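Local coordinates for ADP-dependent L-serine kinase SerK (Thermococcus kodakarensis KOD1, PDB 5X0J), which uses ADP to phosphorylate free L-serine, giving O-phospho-L-serine and AMP in the first step of cysteine biosynthesis from serine, at residues 28-33 against 216-221; 111-116 against 166-171. The protein carries 1 engineered substitution. One frame throughout, in Å; residues are numbered along the deposited sequence.

Contact 1 (28-33 against 216-221). Engineered in segment 28-33: Gln30 (natural residue Glu). With SEP (phosphoserine), chain C.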
ATOM      1  N   PRO A  28       4.001   4.260 -11.664  1.00 14.47           N
ATOM      2  CA  PRO A  28       3.872   3.968 -10.228  1.00 13.96           C
ATOM      3  C   PRO A  28       4.187   5.201  -9.379  1.00 13.77           C
ATOM      4  O   PRO A  28       4.949   6.070  -9.795  1.00 14.36           O
ATOM      5  CB  PRO A  28       4.916   2.883 -10.006  1.00 14.11           C
ATOM      6  CG  PRO A  28       5.977   3.224 -10.983  1.00 14.60           C
ATOM      7  CD  PRO A  28       5.266   3.717 -12.201  1.00 14.75           C
ATOM      8  N   HIS A  29       3.528   5.317  -8.233  1.00 13.11           N
ATOM      9  CA  HIS A  29       3.893   6.285  -7.213  1.00 13.11           C
ATOM     10  C   HIS A  29       4.403   5.724  -5.894  1.00 13.21           C
ATOM     11  O   HIS A  29       4.699   6.495  -4.982  1.00 13.20           O
ATOM     12  CB  HIS A  29       2.734   7.262  -6.975  1.00 13.00           C
ATOM     13  CG  HIS A  29       1.557   6.688  -6.235  1.00 12.67           C
ATOM     14  ND1 HIS A  29       0.457   6.157  -6.876  1.00 12.39           N
ATOM     15  CD2 HIS A  29       1.285   6.610  -4.910  1.00 12.60           C
ATOM     16  CE1 HIS A  29      -0.438   5.780  -5.978  1.00 12.31           C
ATOM     17  NE2 HIS A  29       0.045   6.034  -4.779  1.00 12.55           N
ATOM     18  N   GLN A  30       4.545   4.410  -5.786  1.00 13.37           N
ATOM     19  CA  GLN A  30       5.066   3.816  -4.548  1.00 14.02           C
ATOM     20  C   GLN A  30       5.694   2.448  -4.791  1.00 14.09           C
ATOM     21  O   GLN A  30       5.522   1.842  -5.853  1.00 14.86           O
ATOM     22  CB  GLN A  30       4.019   3.825  -3.405  1.00 14.63           C
ATOM     23  CG  GLN A  30       2.664   3.227  -3.705  1.00 14.80           C
ATOM     24  CD  GLN A  30       1.582   3.600  -2.702  1.00 14.98           C
ATOM     25  OE1 GLN A  30       1.605   4.681  -2.088  1.00 15.39           O
ATOM     26  NE2 GLN A  30       0.596   2.722  -2.565  1.00 15.49           N
ATOM     27  N   GLN A  31       6.475   2.009  -3.811  1.00 13.94           N
ATOM     28  CA  GLN A  31       7.185   0.731  -3.832  1.00 13.94           C
ATOM     29  C   GLN A  31       6.269  -0.472  -3.552  1.00 13.63           C
ATOM     30  O   GLN A  31       5.089  -0.319  -3.213  1.00 13.13           O
ATOM     31  CB  GLN A  31       8.305   0.761  -2.793  1.00 14.20           C
ATOM     32  CG  GLN A  31       9.412   1.765  -3.098  1.00 14.48           C
ATOM     33  CD  GLN A  31      10.382   1.942  -1.959  1.00 15.03           C
ATOM     34  OE1 GLN A  31      10.004   1.959  -0.792  1.00 14.82           O
ATOM     35  NE2 GLN A  31      11.653   2.081  -2.288  1.00 15.67           N
ATOM     36  N   LEU A  32       6.833  -1.667  -3.721  1.00 13.85           N
ATOM     37  CA  LEU A  32       6.126  -2.945  -3.597  1.00 13.81           C
ATOM     38  C   LEU A  32       6.467  -3.679  -2.307  1.00 13.75           C
ATOM     39  O   LEU A  32       7.514  -3.452  -1.728  1.00 13.85           O
ATOM     40  CB  LEU A  32       6.475  -3.854  -4.781  1.00 14.27           C
ATOM     41  CG  LEU A  32       6.316  -3.258  -6.180  1.00 14.50           C
ATOM     42  CD1 LEU A  32       6.589  -4.313  -7.238  1.00 14.84           C
ATOM     43  CD2 LEU A  32       4.916  -2.675  -6.357  1.00 14.49           C
ATOM     44  N   VAL A  33       5.535  -4.518  -1.858  1.00 13.33           N
ATOM     45  CA  VAL A  33       5.690  -5.519  -0.806  1.00 13.33           C
ATOM     46  C   VAL A  33       5.794  -6.870  -1.511  1.00 13.36           C
ATOM     47  O   VAL A  33       4.900  -7.245  -2.300  1.00 12.86           O
ATOM     48  CB  VAL A  33       4.452  -5.519   0.125  1.00 13.26           C
ATOM     49  CG1 VAL A  33       4.621  -6.533   1.258  1.00 13.54           C
ATOM     50  CG2 VAL A  33       4.196  -4.105   0.658  1.00 13.33           C
ATOM     51  N   GLU A 216       9.620  10.524  -8.334  1.00 22.46           N
ATOM     52  CA  GLU A 216       9.895   9.865  -7.060  1.00 21.14           C
ATOM     53  C   GLU A 216       8.779   8.870  -6.747  1.00 19.65           C
ATOM     54  O   GLU A 216       7.715   8.885  -7.376  1.00 19.98           O
ATOM     55  CB  GLU A 216       9.990  10.907  -5.945  1.00 21.13           C
ATOM     56  N   VAL A 217       9.042   7.998  -5.778  1.00 18.12           N
ATOM     57  CA  VAL A 217       8.037   7.056  -5.266  1.00 16.99           C
ATOM     58  C   VAL A 217       8.033   7.077  -3.738  1.00 15.93           C
ATOM     59  O   VAL A 217       9.051   7.372  -3.092  1.00 15.79           O
ATOM     60  CB  VAL A 217       8.256   5.603  -5.759  1.00 17.14           C
ATOM     61  CG1 VAL A 217       8.044   5.512  -7.265  1.00 17.45           C
ATOM     62  CG2 VAL A 217       9.635   5.079  -5.382  1.00 17.25           C
ATOM     63  N   TYR A 218       6.867   6.795  -3.172  1.00 14.88           N
ATOM     64  CA  TYR A 218       6.709   6.624  -1.728  1.00 14.39           C
ATOM     65  C   TYR A 218       7.084   5.195  -1.311  1.00 13.59           C
ATOM     66  O   TYR A 218       7.251   4.302  -2.147  1.00 13.32           O
ATOM     67  CB  TYR A 218       5.249   6.811  -1.330  1.00 14.52           C
ATOM     68  CG  TYR A 218       4.665   8.191  -1.387  1.00 15.42           C
ATOM     69  CD1 TYR A 218       5.016   9.157  -0.457  1.00 15.65           C
ATOM     70  CD2 TYR A 218       3.687   8.508  -2.315  1.00 15.89           C
ATOM     71  CE1 TYR A 218       4.435  10.420  -0.473  1.00 16.09           C
ATOM     72  CE2 TYR A 218       3.096   9.758  -2.339  1.00 16.42           C
ATOM     73  CZ  TYR A 218       3.470  10.712  -1.418  1.00 16.46           C
ATOM     74  OH  TYR A 218       2.866  11.947  -1.454  1.00 16.99           O
ATOM     75  N   SER A 219       7.171   4.970  -0.004  1.00 12.98           N
ATOM     76  CA  SER A 219       7.269   3.615   0.520  1.00 12.58           C
ATOM     77  C   SER A 219       5.950   2.860   0.227  1.00 12.20           C
ATOM     78  O   SER A 219       4.931   3.487  -0.094  1.00 12.44           O
ATOM     79  CB  SER A 219       7.592   3.649   2.025  1.00 12.37           C
ATOM     80  OG  SER A 219       6.469   4.044   2.789  1.00 12.36           O
ATOM     81  N   PRO A 220       5.969   1.519   0.322  1.00 11.74           N
ATOM     82  CA  PRO A 220       4.772   0.761  -0.059  1.00 11.65           C
ATOM     83  C   PRO A 220       3.523   1.162   0.714  1.00 11.49           C
ATOM     84  O   PRO A 220       3.586   1.497   1.910  1.00 11.64           O
ATOM     85  CB  PRO A 220       5.163  -0.693   0.223  1.00 11.65           C
ATOM     86  CG  PRO A 220       6.644  -0.703   0.198  1.00 11.86           C
ATOM     87  CD  PRO A 220       7.048   0.622   0.764  1.00 11.92           C
ATOM     88  N   LYS A 221       2.389   1.128   0.015  1.00 11.49           N
ATOM     89  CA  LYS A 221       1.062   1.284   0.616  1.00 11.38           C
ATOM     90  C   LYS A 221       0.854   2.642   1.296  1.00 11.33           C
ATOM     91  O   LYS A 221       0.032   2.787   2.193  1.00 11.42           O
ATOM     92  CB  LYS A 221       0.785   0.127   1.589  1.00 11.38           C
ATOM     93  CG  LYS A 221       0.914  -1.264   0.981  1.00 11.66           C
ATOM     94  CD  LYS A 221      -0.125  -1.506  -0.099  1.00 11.78           C
ATOM     95  CE  LYS A 221      -0.130  -2.959  -0.505  1.00 11.95           C
ATOM     96  NZ  LYS A 221      -1.181  -3.241  -1.530  1.00 12.17           N
TER
HETATM   97  N   SEP C 302      -2.381   2.881  -3.874  1.00 10.24           N
HETATM   98  CA  SEP C 302      -3.140   1.741  -3.273  1.00 10.39           C
HETATM   99  CB  SEP C 302      -2.246   1.024  -2.260  1.00 10.55           C
HETATM  100  OG  SEP C 302      -1.066   0.571  -2.921  1.00 10.50           O
HETATM  101  C   SEP C 302      -4.432   2.229  -2.673  1.00 10.21           C
HETATM  102  O   SEP C 302      -5.040   1.522  -1.845  1.00 10.48           O
HETATM  103  OXT SEP C 302      -4.907   3.334  -2.995  1.00 10.27           O
HETATM  104  P   SEP C 302      -1.122  -0.643  -3.996  1.00 10.76           P
HETATM  105  O1P SEP C 302      -2.299  -1.505  -3.566  1.00 10.39           O
HETATM  106  O2P SEP C 302       0.214  -1.286  -3.800  1.00 10.95           O
HETATM  107  O3P SEP C 302      -1.286   0.025  -5.337  1.00 10.77           O
HETATM  108  O   HOH W   1       2.271  -0.126  -2.488  1.00 12.39           O

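Contact 2 (111-116 against 166-171)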
ATOM      1  N   ASN A 111      11.450  -6.994  19.797  1.00 21.07           N
ATOM      2  CA  ASN A 111      12.893  -6.783  19.936  1.00 21.82           C
ATOM      3  C   ASN A 111      13.673  -7.140  18.667  1.00 21.04           C
ATOM      4  O   ASN A 111      14.590  -6.420  18.280  1.00 20.54           O
ATOM      5  CB  ASN A 111      13.449  -7.542  21.152  1.00 23.56           C
ATOM      6  CG  ASN A 111      12.911  -7.011  22.480  1.00 24.98           C
ATOM      7  OD1 ASN A 111      12.407  -5.887  22.575  1.00 25.93           O
ATOM      8  ND2 ASN A 111      13.032  -7.825  23.524  1.00 26.68           N
ATOM      9  N   GLU A 112      13.278  -8.221  18.004  1.00 20.92           N
ATOM     10  CA  GLU A 112      13.883  -8.609  16.730  1.00 20.95           C
ATOM     11  C   GLU A 112      13.658  -7.550  15.637  1.00 19.10           C
ATOM     12  O   GLU A 112      14.581  -7.220  14.889  1.00 18.39           O
ATOM     13  CB  GLU A 112      13.317  -9.951  16.265  1.00 22.61           C
ATOM     14  CG  GLU A 112      14.105 -10.609  15.149  1.00 24.37           C
ATOM     15  CD  GLU A 112      13.642 -12.030  14.863  1.00 26.05           C
ATOM     16  OE1 GLU A 112      12.447 -12.355  15.100  1.00 28.22           O
ATOM     17  OE2 GLU A 112      14.478 -12.824  14.406  1.00 28.31           O
ATOM     18  N   VAL A 113      12.431  -7.041  15.548  1.00 17.64           N
ATOM     19  CA  VAL A 113      12.099  -5.979  14.589  1.00 16.63           C
ATOM     20  C   VAL A 113      12.915  -4.716  14.909  1.00 16.12           C
ATOM     21  O   VAL A 113      13.557  -4.153  14.022  1.00 15.61           O
ATOM     22  CB  VAL A 113      10.571  -5.692  14.541  1.00 16.02           C
ATOM     23  CG1 VAL A 113      10.252  -4.487  13.659  1.00 15.63           C
ATOM     24  CG2 VAL A 113       9.811  -6.911  14.020  1.00 16.10           C
ATOM     25  N   VAL A 114      12.933  -4.304  16.176  1.00 16.06           N
ATOM     26  CA  VAL A 114      13.692  -3.107  16.581  1.00 16.17           C
ATOM     27  C   VAL A 114      15.188  -3.235  16.249  1.00 16.43           C
ATOM     28  O   VAL A 114      15.795  -2.291  15.721  1.00 16.22           O
ATOM     29  CB  VAL A 114      13.461  -2.771  18.072  1.00 16.36           C
ATOM     30  CG1 VAL A 114      14.412  -1.669  18.548  1.00 16.40           C
ATOM     31  CG2 VAL A 114      12.016  -2.354  18.300  1.00 16.40           C
ATOM     32  N   GLU A 115      15.781  -4.388  16.551  1.00 17.11           N
ATOM     33  CA  GLU A 115      17.185  -4.703  16.229  0.50 17.48           C
ATOM     34  C   GLU A 115      17.465  -4.519  14.740  1.00 17.10           C
ATOM     35  O   GLU A 115      18.471  -3.927  14.329  1.00 17.27           O
ATOM     36  CB  GLU A 115      17.498  -6.158  16.642  0.50 18.29           C
ATOM     37  CG  GLU A 115      18.889  -6.679  16.296  0.50 19.09           C
ATOM     38  CD  GLU A 115      19.162  -8.055  16.886  0.50 19.89           C
ATOM     39  OE1 GLU A 115      18.283  -8.940  16.783  0.50 20.66           O
ATOM     40  OE2 GLU A 115      20.263  -8.253  17.439  0.50 20.55           O
ATOM     41  N   ARG A 116      16.567  -5.070  13.918  1.00 16.53           N
ATOM     42  CA  ARG A 116      16.715  -4.962  12.457  1.00 16.21           C
ATOM     43  C   ARG A 116      16.536  -3.525  11.965  1.00 15.05           C
ATOM     44  O   ARG A 116      17.256  -3.090  11.067  1.00 14.78           O
ATOM     45  CB  ARG A 116      15.760  -5.909  11.712  1.00 16.78           C
ATOM     46  CG  ARG A 116      16.200  -7.367  11.714  1.00 17.92           C
ATOM     47  CD  ARG A 116      17.343  -7.624  10.740  1.00 18.92           C
ATOM     48  NE  ARG A 116      16.917  -7.654   9.340  1.00 19.51           N
ATOM     49  CZ  ARG A 116      16.343  -8.693   8.731  1.00 19.85           C
ATOM     50  NH1 ARG A 116      16.105  -9.820   9.385  1.00 20.12           N
ATOM     51  NH2 ARG A 116      15.998  -8.598   7.449  1.00 20.48           N
ATOM     52  N   ASP A 166       9.561  -5.833   4.909  1.00 13.32           N
ATOM     53  CA  ASP A 166       9.511  -6.686   3.712  1.00 13.54           C
ATOM     54  C   ASP A 166      10.456  -7.874   3.849  1.00 13.77           C
ATOM     55  O   ASP A 166      10.066  -9.022   3.647  1.00 13.70           O
ATOM     56  CB  ASP A 166       9.876  -5.855   2.485  1.00 13.84           C
ATOM     57  CG  ASP A 166       9.566  -6.543   1.177  1.00 14.01           C
ATOM     58  OD1 ASP A 166       8.467  -7.122   1.030  1.00 14.32           O
ATOM     59  OD2 ASP A 166      10.415  -6.444   0.267  1.00 14.42           O
ATOM     60  N   GLU A 167      11.696  -7.593   4.225  1.00 13.96           N
ATOM     61  CA  GLU A 167      12.684  -8.650   4.391  1.00 14.56           C
ATOM     62  C   GLU A 167      12.306  -9.647   5.482  1.00 14.42           C
ATOM     63  O   GLU A 167      12.428 -10.856   5.288  1.00 14.48           O
ATOM     64  CB  GLU A 167      14.047  -8.052   4.702  1.00 15.05           C
ATOM     65  CG  GLU A 167      14.638  -7.282   3.536  1.00 15.74           C
ATOM     66  CD  GLU A 167      15.856  -6.462   3.921  1.00 16.54           C
ATOM     67  OE1 GLU A 167      16.296  -6.515   5.089  1.00 18.13           O
ATOM     68  OE2 GLU A 167      16.377  -5.752   3.038  1.00 17.45           O
ATOM     69  N   MET A 168      11.859  -9.140   6.625  1.00 14.26           N
ATOM     70  CA  MET A 168      11.474 -10.016   7.730  1.00 14.51           C
ATOM     71  C   MET A 168      10.260 -10.863   7.379  1.00 14.53           C
ATOM     72  O   MET A 168      10.167 -12.011   7.811  1.00 14.56           O
ATOM     73  CB  MET A 168      11.241  -9.217   9.009  1.00 14.66           C
ATOM     74  CG  MET A 168      12.518  -8.576   9.535  1.00 14.86           C
ATOM     75  SD  MET A 168      12.336  -7.732  11.112  1.00 15.33           S
ATOM     76  CE  MET A 168      12.397  -9.137  12.236  1.00 15.86           C
ATOM     77  N   SER A 169       9.348 -10.296   6.594  1.00 14.27           N
ATOM     78  CA  SER A 169       8.184 -11.022   6.077  0.70 14.60           C
ATOM     79  C   SER A 169       8.608 -12.167   5.153  1.00 14.96           C
ATOM     80  O   SER A 169       8.158 -13.309   5.287  1.00 15.49           O
ATOM     81  CB  SER A 169       7.271 -10.032   5.351  0.70 14.43           C
ATOM     82  OG  SER A 169       6.298 -10.668   4.552  0.70 14.76           O
ATOM     83  N   VAL A 170       9.497 -11.858   4.215  1.00 15.12           N
ATOM     84  CA  VAL A 170      10.014 -12.878   3.281  1.00 15.71           C
ATOM     85  C   VAL A 170      10.775 -13.979   4.019  1.00 16.54           C
ATOM     86  O   VAL A 170      10.667 -15.158   3.660  1.00 17.27           O
ATOM     87  CB  VAL A 170      10.874 -12.227   2.179  1.00 15.64           C
ATOM     88  CG1 VAL A 170      11.607 -13.272   1.341  1.00 15.86           C
ATOM     89  CG2 VAL A 170       9.995 -11.360   1.282  1.00 15.42           C
ATOM     90  N   GLU A 171      11.522 -13.590   5.048  1.00 16.97           N
ATOM     91  CA  GLU A 171      12.259 -14.545   5.885  1.00 17.99           C
ATOM     92  C   GLU A 171      11.352 -15.394   6.800  1.00 18.29           C
ATOM     93  O   GLU A 171      11.820 -16.376   7.376  1.00 19.21           O
ATOM     94  CB  GLU A 171      13.301 -13.804   6.737  1.00 18.42           C
ATOM     95  CG  GLU A 171      14.449 -13.163   5.943  1.00 18.82           C
ATOM     96  CD  GLU A 171      15.106 -12.005   6.671  1.00 19.43           C
ATOM     97  OE1 GLU A 171      15.043 -11.969   7.917  1.00 20.10           O
ATOM     98  OE2 GLU A 171      15.699 -11.114   6.001  1.00 20.07           O
TER

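Contact 1 (28-33 against 216-221)
Gln30 and Tyr218 face each other in a single beta bridge between two irregular loops, and the residues on either side of Gln30 bond to Tyr218. Tyr218 N gives a nearly straight bond (174°) to His29 O at 2.8 Å, and Gln31 N reaches Tyr218 O at 2.9 Å. The bridge extends into no longer strand pairing, and it sets side by side two loops that line the phosphoserine pocket. Packing stays tight toward Pro220, whose CB rests 3.6 Å from Val33 CG2 while its CA approaches Gln31 O. The partly exposed border is looser: the side chains of Gln31 and Val217 cross at about a right angle, with Gln31 CG 4.0 Å from Val217 CG2. On the phosphoserine side the loops part, and a water links Gln31 O with Lys221 N (2.8 Å from the water) and phosphoserine O2P. Gln30, an engineered substitution for a glutamate inferred to be in the active site, has CG between its backbone N and carbonyl carbon (chi1 53°), and its extended chain carries NE2 to a weak bond with phosphoserine OG (2.7 Å), while OE1 accepts from Thr223 N. Lys221 bends at chi2 (-64°) and sets NZ 2.9 Å from phosphoserine O1P, with Glu36 and Glu4 as further salt-bridge partners.

Contact 2 (111-116 against 166-171)
Arg116 reaches across from helix 110-119 to Glu167, on helix 155-170, and to Glu171, forming a salt-bridge network over a small apolar contact. The axes of the two short helical segments are inclined at 132° and come within 11.5 Å, a spacing that long side chains must span. Traced outward, Arg116 CB and CG first pass the sulfur of Met168, with CG 3.9 Å from SD. The chain then bends at chi2 (-76°) and again at chi3, which lays the guanidinium over Met168 CG, offset toward the rim of one face. In the guanidinium plane, NH1 meets the syn lone pair of Glu171 OE1 at 2.8 Å; NH2 takes Glu171 OE2, tilted from that plane, at 2.9 Å. This end-on pairing leaves the two planes only 22° apart. NH2 also bonds to the anti lone pair of Glu167 OE1 at 3.2 Å. Glu167 is held mainly by Lys163, through OE2, and Glu171 OE1 also pairs with Lys173. A leucine in place of Arg116 would probably leave Glu171 without its two-nitrogen partner, take one partner from Glu167 OE1, and remove the flat group over Met168 CG. Beyond the sulfur, Met168 CE ends against both Val113 CG2 at 3.9 Å and Glu112 CG at 3.7 Å.

The two contacts show how one helix can touch a pocket-lining loop and also bear a distant interface. The centre of contact 1 is about 7 Å from that of the chain, and the contact lines the phosphoserine pocket, with the nearest atoms of the magnesium ion and of AMP each about 4 Å from the Lys221 side chain; the centre of contact 2 is about 18 Å from that of the chain, away from the annotated sites. The contact centres are about 19 Å apart, yet helix 155-170 serves both: Ser162 touches Pro220 of contact 1, while the final turns carry contact 2. They meet directly where Asp166 OD1 packs 3.7 Å from Val33 CA and bonds to Gln34 N.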